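Local structure of phosphodiesterase (Trypanosoma brucei brucei, 5H2Q) at residues D28-L33 and V321-S326; D32-R37 and F250-Q255; V93-Q98 and I243-K248; I123-H128 and V236-G241. The protein is a phosphodiesterase-family protein of the HD clan, built almost wholly of helices and loops, that holds zinc and magnesium ions in a buried site. One frame throughout, in Å; residues are numbered along the deposited sequence.

Contact 1: residues D28-L33 and V321-S326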
# COMPACT_ATOMS: atom_id res chain seq x y z
N ASP A 28 -13.12 -4.37 9.38
CA ASP A 28 -12.54 -5.31 10.35
C ASP A 28 -11.07 -5.68 10.11
O ASP A 28 -10.68 -5.86 8.95
CB ASP A 28 -13.41 -6.58 10.42
CG ASP A 28 -13.25 -7.31 11.74
OD1 ASP A 28 -13.98 -6.96 12.70
OD2 ASP A 28 -12.31 -8.13 11.86
N ILE A 29 -10.27 -5.88 11.19
CA ILE A 29 -8.89 -6.33 11.02
C ILE A 29 -8.84 -7.72 10.37
O ILE A 29 -7.84 -8.01 9.71
CB ILE A 29 -8.00 -6.23 12.28
CG1 ILE A 29 -8.36 -7.31 13.35
CG2 ILE A 29 -8.00 -4.80 12.87
CD1 ILE A 29 -7.30 -7.44 14.48
N ASP A 30 -9.90 -8.55 10.53
CA ASP A 30 -9.99 -9.90 9.96
C ASP A 30 -10.60 -9.95 8.58
O ASP A 30 -10.87 -11.06 8.06
CB ASP A 30 -10.73 -10.86 10.91
CG ASP A 30 -10.00 -11.20 12.19
OD1 ASP A 30 -8.86 -10.76 12.36
OD2 ASP A 30 -10.58 -11.93 13.03
N PHE A 31 -10.86 -8.77 7.97
CA PHE A 31 -11.47 -8.74 6.65
C PHE A 31 -10.62 -9.56 5.70
O PHE A 31 -9.40 -9.43 5.71
CB PHE A 31 -11.61 -7.29 6.13
CG PHE A 31 -12.11 -7.27 4.70
CD1 PHE A 31 -13.42 -7.64 4.39
CD2 PHE A 31 -11.26 -6.89 3.66
CE1 PHE A 31 -13.87 -7.63 3.07
CE2 PHE A 31 -11.71 -6.91 2.33
CZ PHE A 31 -13.01 -7.28 2.05
N ASP A 32 -11.26 -10.44 4.94
CA ASP A 32 -10.59 -11.37 4.02
C ASP A 32 -10.86 -10.98 2.56
O ASP A 32 -11.90 -11.33 1.98
CB ASP A 32 -11.09 -12.79 4.31
CG ASP A 32 -10.32 -13.88 3.59
OD1 ASP A 32 -9.62 -13.57 2.58
OD2 ASP A 32 -10.45 -15.06 3.99
N LEU A 33 -9.90 -10.25 1.96
CA LEU A 33 -10.02 -9.83 0.57
C LEU A 33 -10.00 -11.00 -0.42
O LEU A 33 -10.69 -10.95 -1.46
CB LEU A 33 -8.92 -8.78 0.23
CG LEU A 33 -8.97 -8.16 -1.18
CD1 LEU A 33 -10.31 -7.45 -1.47
CD2 LEU A 33 -7.83 -7.15 -1.33
N VAL A 321 2.06 -6.86 16.07
CA VAL A 321 3.19 -7.57 16.69
C VAL A 321 2.77 -9.03 17.00
O VAL A 321 3.47 -9.97 16.59
CB VAL A 321 3.70 -6.82 17.95
CG1 VAL A 321 4.76 -7.64 18.70
CG2 VAL A 321 4.24 -5.44 17.61
N ASP A 322 1.62 -9.22 17.67
CA ASP A 322 1.10 -10.54 18.06
C ASP A 322 0.85 -11.48 16.88
O ASP A 322 1.22 -12.65 16.95
CB ASP A 322 -0.19 -10.42 18.91
CG ASP A 322 -0.11 -9.55 20.17
OD1 ASP A 322 1.01 -9.19 20.59
OD2 ASP A 322 -1.19 -9.23 20.73
N ARG A 323 0.17 -10.98 15.81
CA ARG A 323 -0.15 -11.82 14.66
C ARG A 323 1.07 -12.20 13.85
O ARG A 323 1.10 -13.30 13.32
CB ARG A 323 -1.21 -11.18 13.78
CG ARG A 323 -2.34 -12.15 13.48
CD ARG A 323 -3.44 -12.04 14.52
NE ARG A 323 -4.74 -11.76 13.92
CZ ARG A 323 -5.08 -10.61 13.34
NH1 ARG A 323 -4.20 -9.62 13.26
NH2 ARG A 323 -6.28 -10.45 12.82
N THR A 324 2.08 -11.31 13.80
CA THR A 324 3.37 -11.48 13.10
C THR A 324 4.09 -12.69 13.72
O THR A 324 4.52 -13.57 12.97
CB THR A 324 4.16 -10.14 13.10
OG1 THR A 324 3.47 -9.18 12.29
CG2 THR A 324 5.58 -10.26 12.58
N LYS A 325 4.15 -12.76 15.08
CA LYS A 325 4.75 -13.85 15.87
C LYS A 325 3.98 -15.16 15.65
O LYS A 325 4.61 -16.21 15.48
CB LYS A 325 4.75 -13.49 17.36
CG LYS A 325 6.07 -12.96 17.91
CD LYS A 325 6.23 -11.44 17.75
CE LYS A 325 7.10 -10.82 18.82
NZ LYS A 325 6.37 -10.69 20.12
N SER A 326 2.64 -15.10 15.62
CA SER A 326 1.73 -16.23 15.41
C SER A 326 1.95 -16.89 14.05
O SER A 326 1.91 -18.12 13.94
CB SER A 326 0.28 -15.75 15.49
OG SER A 326 -0.63 -16.83 15.33
O HOH W 1 -5.36 -8.83 10.76
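R323 reaches out from its helix, and its guanidinium group meets two consecutive residues of the 28-33 loop, I29 and D30. NH2 does most of the touching. It lies 2.6 Å from OD1 of D30, a salt bridge in which the carboxylate oxygen sits at the guanidinium edge, near its plane. The two flat groups are nevertheless turned 37° against each other, and with an N-H...O angle of 117° the hydrogen bond within the pair is weak. Oblique to the same group lies I29, whose CD1 is 3.6 Å from NH2 of R323. Bends at chi2 (91°) and chi3 of R323 steer its long chain to this place. A water joins the two sides again: it donates to the carbonyl O of I29 and weakly accepts from NH2 of R323. The loop is itself braced, forming a type I beta turn from D28 to F31 that also holds an Asx turn, with D30 N donating to D28 OD2 at 2.8 Å. The contact is a surface one. It ties the loop between helices 10-17 and 33-38 to helix 318-334, while I29 packs on T102 of helix 90-105 and V321 on helix 290-312.

Contact 2: residues D32-R37 and F250-Q255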
# COMPACT_ATOMS: atom_id res chain seq x y z
N ASP A 32 -11.26 -10.44 4.94
CA ASP A 32 -10.59 -11.37 4.02
C ASP A 32 -10.86 -10.98 2.56
O ASP A 32 -11.90 -11.33 1.98
CB ASP A 32 -11.09 -12.79 4.31
CG ASP A 32 -10.32 -13.88 3.59
OD1 ASP A 32 -9.62 -13.57 2.58
OD2 ASP A 32 -10.45 -15.06 3.99
N LEU A 33 -9.90 -10.25 1.96
CA LEU A 33 -10.02 -9.83 0.57
C LEU A 33 -10.00 -11.00 -0.42
O LEU A 33 -10.69 -10.95 -1.46
CB LEU A 33 -8.92 -8.78 0.23
CG LEU A 33 -8.97 -8.16 -1.18
CD1 LEU A 33 -10.31 -7.45 -1.47
CD2 LEU A 33 -7.83 -7.15 -1.33
N PHE A 34 -9.24 -12.07 -0.10
CA PHE A 34 -9.15 -13.26 -0.96
C PHE A 34 -10.51 -13.92 -1.09
O PHE A 34 -10.93 -14.23 -2.20
CB PHE A 34 -8.11 -14.25 -0.44
CG PHE A 34 -6.70 -13.77 -0.67
CD1 PHE A 34 -6.15 -13.77 -1.96
CD2 PHE A 34 -5.95 -13.25 0.37
CE1 PHE A 34 -4.85 -13.29 -2.18
CE2 PHE A 34 -4.63 -12.81 0.15
CZ PHE A 34 -4.11 -12.80 -1.12
N GLN A 35 -11.25 -14.02 0.03
CA GLN A 35 -12.60 -14.59 0.01
C GLN A 35 -13.58 -13.66 -0.76
O GLN A 35 -14.37 -14.15 -1.55
CB GLN A 35 -13.07 -14.91 1.43
CG GLN A 35 -14.32 -15.79 1.45
CD GLN A 35 -14.09 -17.13 0.78
OE1 GLN A 35 -13.24 -17.92 1.19
NE2 GLN A 35 -14.83 -17.41 -0.29
N ALA A 36 -13.47 -12.33 -0.56
CA ALA A 36 -14.30 -11.36 -1.29
C ALA A 36 -14.07 -11.51 -2.83
O ALA A 36 -15.02 -11.48 -3.60
CB ALA A 36 -13.99 -9.93 -0.82
N ARG A 37 -12.81 -11.71 -3.25
CA ARG A 37 -12.49 -11.91 -4.67
C ARG A 37 -13.05 -13.26 -5.17
O ARG A 37 -13.57 -13.35 -6.29
CB ARG A 37 -10.97 -11.90 -4.87
CG ARG A 37 -10.30 -10.54 -4.64
CD ARG A 37 -8.81 -10.74 -4.36
NE ARG A 37 -8.10 -11.25 -5.53
CZ ARG A 37 -6.79 -11.40 -5.64
NH1 ARG A 37 -5.98 -11.09 -4.63
NH2 ARG A 37 -6.27 -11.88 -6.76
N PHE A 250 -3.50 -16.41 9.29
CA PHE A 250 -2.58 -17.24 8.50
C PHE A 250 -3.02 -17.56 7.10
O PHE A 250 -2.22 -17.37 6.19
CB PHE A 250 -2.18 -18.55 9.22
CG PHE A 250 -0.98 -19.22 8.57
CD1 PHE A 250 0.31 -18.76 8.82
CD2 PHE A 250 -1.15 -20.30 7.71
CE1 PHE A 250 1.41 -19.36 8.20
CE2 PHE A 250 -0.05 -20.90 7.10
CZ PHE A 250 1.23 -20.44 7.35
N ASP A 251 -4.25 -18.03 6.90
CA ASP A 251 -4.77 -18.35 5.56
C ASP A 251 -4.58 -17.17 4.59
O ASP A 251 -4.35 -17.37 3.40
CB ASP A 251 -6.27 -18.72 5.64
CG ASP A 251 -6.87 -19.28 4.35
OD1 ASP A 251 -6.30 -20.25 3.81
OD2 ASP A 251 -7.94 -18.80 3.94
N ILE A 252 -4.70 -15.93 5.12
CA ILE A 252 -4.56 -14.71 4.33
C ILE A 252 -3.08 -14.40 4.06
O ILE A 252 -2.71 -14.18 2.91
CB ILE A 252 -5.32 -13.53 5.03
CG1 ILE A 252 -6.85 -13.77 4.93
CG2 ILE A 252 -4.94 -12.17 4.41
CD1 ILE A 252 -7.70 -13.02 6.00
N SER A 253 -2.28 -14.35 5.14
CA SER A 253 -0.83 -14.08 5.11
C SER A 253 -0.13 -15.06 4.15
O SER A 253 0.69 -14.63 3.34
CB SER A 253 -0.25 -14.22 6.51
OG SER A 253 1.04 -13.64 6.57
N ARG A 254 -0.54 -16.36 4.18
CA ARG A 254 -0.00 -17.39 3.28
C ARG A 254 -0.31 -17.11 1.81
O ARG A 254 0.57 -17.28 0.97
CB ARG A 254 -0.48 -18.80 3.72
CG ARG A 254 -0.11 -19.95 2.78
CD ARG A 254 -0.56 -21.28 3.35
NE ARG A 254 0.39 -22.35 3.02
CZ ARG A 254 0.23 -23.23 2.03
NH1 ARG A 254 1.15 -24.16 1.81
NH2 ARG A 254 -0.85 -23.19 1.27
N GLN A 255 -1.58 -16.71 1.48
CA GLN A 255 -1.98 -16.37 0.12
C GLN A 255 -1.18 -15.17 -0.42
O GLN A 255 -0.75 -15.19 -1.57
CB GLN A 255 -3.50 -16.20 -0.01
CG GLN A 255 -4.29 -17.51 0.10
CD GLN A 255 -5.79 -17.28 -0.01
OE1 GLN A 255 -6.50 -17.27 0.99
NE2 GLN A 255 -6.30 -17.09 -1.23
O HOH W 2 -8.93 -16.60 2.18
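F34 and Q255 form the tight part of this contact. CB of Q255 stands over one face of the F34 ring, 3.6 Å from its centroid and only 12° off the ring normal, which is the geometry of a CH-pi contact. The two side chains slide past each other in opposite directions, so that the extended glutamine brings its amide back along the ring toward CB of F34; NE2 of Q255 comes within 3.4 Å of CG of F34. Ring and amide planes are 33° apart, short of parallel stacking. I252 adds to the packing at the ring with its carbonyl O, 3.6 Å from F34 CE2 in an oblique position, while its CG1 lies 3.6 Å from OD1 of D32.

The other side is polar and watery. D32 is the N-cap of helix 33-38: its OD1 accepts from Q35 N at 3.1 Å, with the donor well above the carboxylate plane. With CG anti to the backbone N (chi1 -171°), the carboxylate reaches both this bond and I252. A water lies in hydrogen-bonding distance of D32 OD2 and Q255 OE1 but has more acceptors nearby than protons. D251 OD2 lies 4.5 Å from D32 OD2, a like-charge approach that may raise the proton affinity of either acid.

Helix 33-38 thus leans on the start of helix 250-274. W256 meets the F34 ring, E38 takes the NE2 hydrogen bond of Q255, and L33 and A36 pack on I50 of helix 43-58; F250 packs against helix 318-334.

Contact 3: residues V93-Q98 and I243-K248. With LLI ((4~{a}~{S},8~{a}~{R})-2-cycloheptyl-4-[4-methoxy-3-[2-(2-oxidanylideneimidazolidin-1-yl)ethoxy]phenyl]-4~{a},5,8,8~{a}-tetrahydrophthalazin-1-one), chain E.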
# COMPACT_ATOMS: atom_id res chain seq x y z
N VAL A 93 -3.31 -2.74 -3.66
CA VAL A 93 -3.57 -1.38 -3.17
C VAL A 93 -4.90 -1.28 -2.43
O VAL A 93 -5.02 -0.54 -1.44
CB VAL A 93 -3.40 -0.30 -4.26
CG1 VAL A 93 -1.97 -0.35 -4.83
CG2 VAL A 93 -4.44 -0.43 -5.38
N VAL A 94 -5.91 -2.05 -2.86
CA VAL A 94 -7.18 -2.06 -2.10
C VAL A 94 -6.92 -2.63 -0.70
O VAL A 94 -7.42 -2.11 0.29
CB VAL A 94 -8.31 -2.81 -2.86
CG1 VAL A 94 -9.57 -2.96 -1.98
CG2 VAL A 94 -8.65 -2.05 -4.14
N ASP A 95 -6.11 -3.67 -0.63
CA ASP A 95 -5.71 -4.26 0.63
C ASP A 95 -4.97 -3.24 1.50
O ASP A 95 -5.28 -3.13 2.70
CB ASP A 95 -4.82 -5.50 0.38
CG ASP A 95 -4.25 -6.06 1.66
OD1 ASP A 95 -5.04 -6.28 2.61
OD2 ASP A 95 -3.03 -6.28 1.72
N VAL A 96 -4.00 -2.52 0.92
CA VAL A 96 -3.23 -1.53 1.69
C VAL A 96 -4.15 -0.42 2.23
O VAL A 96 -4.02 0.00 3.39
CB VAL A 96 -2.01 -1.00 0.91
CG1 VAL A 96 -1.39 0.21 1.61
CG2 VAL A 96 -0.97 -2.11 0.71
N CYS A 97 -5.12 0.00 1.40
CA CYS A 97 -6.10 1.02 1.76
C CYS A 97 -6.91 0.52 2.96
O CYS A 97 -6.97 1.21 3.98
CB CYS A 97 -7.01 1.32 0.58
SG CYS A 97 -8.22 2.63 0.89
N GLN A 98 -7.50 -0.69 2.84
CA GLN A 98 -8.31 -1.31 3.90
C GLN A 98 -7.49 -1.49 5.19
O GLN A 98 -7.99 -1.21 6.30
CB GLN A 98 -8.90 -2.63 3.41
CG GLN A 98 -10.01 -3.16 4.34
CD GLN A 98 -9.50 -3.96 5.53
OE1 GLN A 98 -8.40 -4.53 5.51
NE2 GLN A 98 -10.28 -4.02 6.60
N ILE A 243 3.87 -3.41 4.31
CA ILE A 243 4.46 -4.64 4.85
C ILE A 243 3.51 -5.36 5.84
O ILE A 243 3.96 -6.19 6.64
CB ILE A 243 5.87 -4.42 5.42
CG1 ILE A 243 5.89 -3.48 6.67
CG2 ILE A 243 6.84 -3.95 4.33
CD1 ILE A 243 7.37 -3.39 7.33
N SER A 244 2.19 -5.07 5.75
CA SER A 244 1.18 -5.64 6.66
C SER A 244 0.70 -7.07 6.35
O SER A 244 -0.09 -7.60 7.12
CB SER A 244 -0.06 -4.74 6.68
OG SER A 244 -0.69 -4.84 5.41
N ASN A 245 1.11 -7.70 5.23
CA ASN A 245 0.62 -9.06 4.91
C ASN A 245 0.96 -10.06 6.02
O ASN A 245 0.20 -10.99 6.26
CB ASN A 245 1.19 -9.57 3.59
CG ASN A 245 0.91 -8.77 2.34
OD1 ASN A 245 1.68 -8.88 1.38
ND2 ASN A 245 -0.19 -8.00 2.28
N VAL A 246 2.08 -9.84 6.72
CA VAL A 246 2.50 -10.74 7.81
C VAL A 246 1.65 -10.57 9.10
O VAL A 246 1.77 -11.41 9.99
CB VAL A 246 4.02 -10.62 8.10
CG1 VAL A 246 4.83 -10.93 6.85
CG2 VAL A 246 4.36 -9.23 8.64
N THR A 247 0.82 -9.48 9.19
CA THR A 247 0.00 -9.16 10.38
C THR A 247 -1.42 -9.76 10.30
O THR A 247 -2.21 -9.61 11.24
CB THR A 247 -0.10 -7.63 10.57
OG1 THR A 247 -1.00 -7.06 9.61
CG2 THR A 247 1.25 -6.91 10.57
N LYS A 248 -1.75 -10.42 9.19
CA LYS A 248 -3.08 -10.96 8.92
C LYS A 248 -3.33 -12.39 9.42
O LYS A 248 -2.35 -13.08 9.71
CB LYS A 248 -3.36 -10.87 7.41
CG LYS A 248 -3.16 -9.46 6.79
CD LYS A 248 -3.80 -8.35 7.66
CE LYS A 248 -3.75 -6.98 7.03
NZ LYS A 248 -4.65 -6.92 5.84
C2 LLI E . 7.46 -10.32 1.16
C3 LLI E . 6.05 -10.31 1.25
O1 LLI E . 8.07 -11.52 1.43
C12 LLI E . 7.43 -5.60 -0.59
C14 LLI E . 8.25 -5.02 -1.77
C15 LLI E . 9.73 -4.88 -1.46
C16 LLI E . 7.40 -4.62 0.59
C17 LLI E . 7.16 -3.19 0.17
C18 LLI E . 7.65 -3.68 -2.23
C19 LLI E . 7.38 -2.75 -1.07
C21 LLI E . 11.61 -5.98 -0.22
C22 LLI E . 12.24 -7.31 -0.79
C23 LLI E . 11.73 -5.85 1.33
C24 LLI E . 13.73 -7.57 -0.52
C25 LLI E . 13.11 -5.91 1.98
C26 LLI E . 13.71 -7.31 2.12
C27 LLI E . 14.08 -8.12 0.86
C28 LLI E . 9.51 -11.58 1.36
C29 LLI E . 9.90 -13.01 1.59
C4 LLI E . 8.13 -9.20 0.70
C5 LLI E . 5.35 -9.18 0.87
C6 LLI E . 7.42 -8.06 0.32
C7 LLI E . 6.03 -8.06 0.40
O8 LLI E . 5.48 -11.45 1.75
C9 LLI E . 4.06 -11.59 1.65
C10 LLI E . 8.15 -6.87 -0.17
N11 LLI E . 9.47 -6.99 -0.23
N13 LLI E . 10.21 -5.93 -0.67
O20 LLI E . 10.42 -3.95 -1.85
N30 LLI E . 9.75 -13.84 0.39
C31 LLI E . 10.16 -13.40 -0.95
C32 LLI E . 8.89 -14.91 0.30
C33 LLI E . 9.76 -14.57 -1.83
N34 LLI E . 8.87 -15.34 -0.97
O35 LLI E . 8.29 -15.40 1.25
O HOH W 3 -2.05 -7.02 4.20
O HOH W 4 -1.27 -6.73 -0.24
O HOH W 5 -5.00 -8.73 3.71
O HOH W 6 -6.98 -6.08 7.30
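D95 faces K248 and N245 across a buried, water-filled polar patch, and most of the bonding between the two segments runs through those waters. The direct salt bridge, D95 OD1 to K248 NZ, is 3.3 Å long and its hydrogen bond is weak. One water strengthens the link, donating to OD1 of D95 and accepting from NZ of K248 at 2.8 Å. The other carboxylate oxygen, OD2, accepts from two more waters, the closer at 2.7 Å. Both also accept from ND2 of N245, and one of them in addition donates to S244 OG, itself bonded to G241 O, and accepts from K248 NZ. Waters thus supply donors to both carboxylate oxygens, and OD1 has the weak lysine bond besides.

K248 reaches this patch through a chain bent at chi2 (-46°) and chi4. Its NZ has a further partner in T99 OG1, and another water accepts from NZ and lies near OE1 of Q98, which it may serve as donor; NE2 of Q98 binds V26 O and D28 O. The oxygen end of the N245 amide faces the ligand pocket: OD1 accepts from Y87 OH and lies 3.6 Å from C9 of LLI, while CG2 of I243 comes 3.8 Å from LLI C16. Within the loop, S244 O accepts from both the backbone N and OG1 of T247. The nearby lysine and the water donors would be expected to keep D95 ionised, while the ND2 bonds to water, together with Y87, are consistent with the N245 amide being held with its oxygen toward the ligand.

Contact 4: residues I123-H128 and V236-G241. With ZN (zinc ion), chain C.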
# COMPACT_ATOMS: atom_id res chain seq x y z
N ILE A 123 -6.41 7.74 0.35
CA ILE A 123 -6.30 8.02 -1.08
C ILE A 123 -4.93 7.56 -1.58
O ILE A 123 -4.84 6.89 -2.60
CB ILE A 123 -6.52 9.53 -1.35
CG1 ILE A 123 -8.02 9.95 -1.14
CG2 ILE A 123 -5.97 9.91 -2.74
CD1 ILE A 123 -9.08 9.11 -1.97
N THR A 124 -3.85 7.91 -0.84
CA THR A 124 -2.47 7.56 -1.20
C THR A 124 -2.26 6.05 -1.33
O THR A 124 -1.57 5.60 -2.25
CB THR A 124 -1.48 8.21 -0.22
OG1 THR A 124 -1.66 9.63 -0.28
CG2 THR A 124 -0.03 7.89 -0.58
N ALA A 125 -2.91 5.27 -0.46
CA ALA A 125 -2.82 3.82 -0.53
C ALA A 125 -3.23 3.34 -1.92
O ALA A 125 -2.62 2.43 -2.44
CB ALA A 125 -3.71 3.18 0.52
N LEU A 126 -4.24 3.99 -2.55
CA LEU A 126 -4.72 3.56 -3.87
C LEU A 126 -3.80 3.93 -5.03
O LEU A 126 -3.89 3.29 -6.08
CB LEU A 126 -6.14 4.07 -4.13
CG LEU A 126 -7.21 3.60 -3.13
CD1 LEU A 126 -8.56 4.30 -3.41
CD2 LEU A 126 -7.39 2.06 -3.20
N VAL A 127 -2.96 4.96 -4.88
CA VAL A 127 -2.07 5.38 -5.97
C VAL A 127 -0.64 4.86 -5.79
O VAL A 127 0.17 5.03 -6.69
CB VAL A 127 -2.00 6.94 -6.10
CG1 VAL A 127 -3.38 7.55 -6.27
CG2 VAL A 127 -1.29 7.57 -4.88
N HIS A 128 -0.31 4.29 -4.61
CA HIS A 128 1.08 4.09 -4.24
C HIS A 128 1.88 3.12 -5.12
O HIS A 128 3.10 3.14 -5.02
CB HIS A 128 1.24 3.75 -2.75
CG HIS A 128 1.21 2.30 -2.43
ND1 HIS A 128 0.02 1.64 -2.25
CD2 HIS A 128 2.23 1.42 -2.29
CE1 HIS A 128 0.36 0.38 -1.96
NE2 HIS A 128 1.67 0.21 -1.97
N VAL A 236 5.30 6.31 7.99
CA VAL A 236 5.33 5.06 8.76
C VAL A 236 4.04 4.24 8.60
O VAL A 236 4.10 3.01 8.48
CB VAL A 236 5.69 5.37 10.23
CG1 VAL A 236 5.24 4.27 11.19
CG2 VAL A 236 7.19 5.63 10.33
N LEU A 237 2.88 4.91 8.51
CA LEU A 237 1.65 4.16 8.31
C LEU A 237 1.53 3.61 6.88
O LEU A 237 1.02 2.51 6.70
CB LEU A 237 0.42 5.02 8.64
CG LEU A 237 0.08 5.12 10.09
CD1 LEU A 237 -1.09 6.03 10.25
CD2 LEU A 237 -0.25 3.75 10.69
N MET A 238 1.96 4.38 5.88
CA MET A 238 1.98 3.91 4.48
C MET A 238 2.92 2.70 4.41
O MET A 238 2.57 1.65 3.86
CB MET A 238 2.50 5.05 3.58
CG MET A 238 2.34 4.82 2.08
SD MET A 238 0.69 4.32 1.46
CE MET A 238 -0.38 5.54 2.20
N LYS A 239 4.12 2.84 5.00
CA LYS A 239 5.06 1.71 5.04
C LYS A 239 4.45 0.50 5.74
O LYS A 239 4.61 -0.61 5.26
CB LYS A 239 6.33 2.15 5.77
CG LYS A 239 7.25 2.96 4.88
CD LYS A 239 8.57 3.30 5.62
CE LYS A 239 9.40 2.10 6.03
NZ LYS A 239 9.52 1.07 4.95
N ALA A 240 3.75 0.70 6.90
CA ALA A 240 3.10 -0.37 7.65
C ALA A 240 2.06 -1.09 6.83
O ALA A 240 2.02 -2.32 6.83
CB ALA A 240 2.49 0.17 8.95
N GLY A 241 1.24 -0.36 6.07
CA GLY A 241 0.28 -1.03 5.21
C GLY A 241 0.98 -1.86 4.15
O GLY A 241 0.58 -2.99 3.88
ZN ZN C . 2.79 -1.57 -2.30
O HOH W 7 4.78 -0.46 -2.50
O HOH W 8 4.25 -3.21 -2.34
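Helix 115-127, near its end, and helix 227-242 come closest at A125 and M238, whose CA atoms are 6.9 Å apart, and no hydrogen bond passes between the two segments. M238 carries the contact. Its CG is anti to the backbone N (chi1 -169°), and bends at chi2 and chi3 then curl the thioether over the other helix. The terminal methyl CE does the touching, 3.7 Å from CG2 of T124 and equally 3.7 Å from the backbone N of A125. T124 offers its CG2 methyl while its OG1 is bound to V120 O within its own helix. SD of M238 stands 4.8 Å from the centroid of the H128 ring, 28° off the ring normal: an oblique sulfur-aromatic approach.

H128 and the zinc ion it binds belong to the metal centre that characterises the HD clan, in which histidines and aspartates from separate helices and loops gather at the core of a helical bundle. NE2 of H128 coordinates the zinc ion at 2.1 Å, with H92, D129 and D242 as the other protein ligands and two waters completing the six. At the other ring nitrogen, ND1 donates to A125 O at 2.8 Å and 171°, in the ring plane. This nearly straight bond fixes the rotation of the imidazole and gives the metal ligand a second-shell anchor. D242 directly follows the 236-241 segment, which places M238 one turn before a metal ligand. T124 also packs on M195, C198 and V199 of helix 185-200, and A240 packs on F305 and F306 of helix 290-312.

In the fold
Contacts 3 and 4 lie deep in the chain, their centres about 7 and 4 Å from its centre, whereas contacts 1 and 2 both sit about 16 Å out. Chemistry follows depth only in part: contact 4 is apolar beside a metal ligand, yet the likewise buried contact 3 is ionic and hydrated. At the periphery, contact 1 centres on one charged pair and contact 2 mixes aromatic packing with a hydrated polar side. Contacts 1 and 2 share D32 and L33. Contacts 1 and 3 touch where T324 meets T247, S253 of contact 2 bonds N245 of contact 3, and V93 of contact 3 packs on A125 and H128 of contact 4.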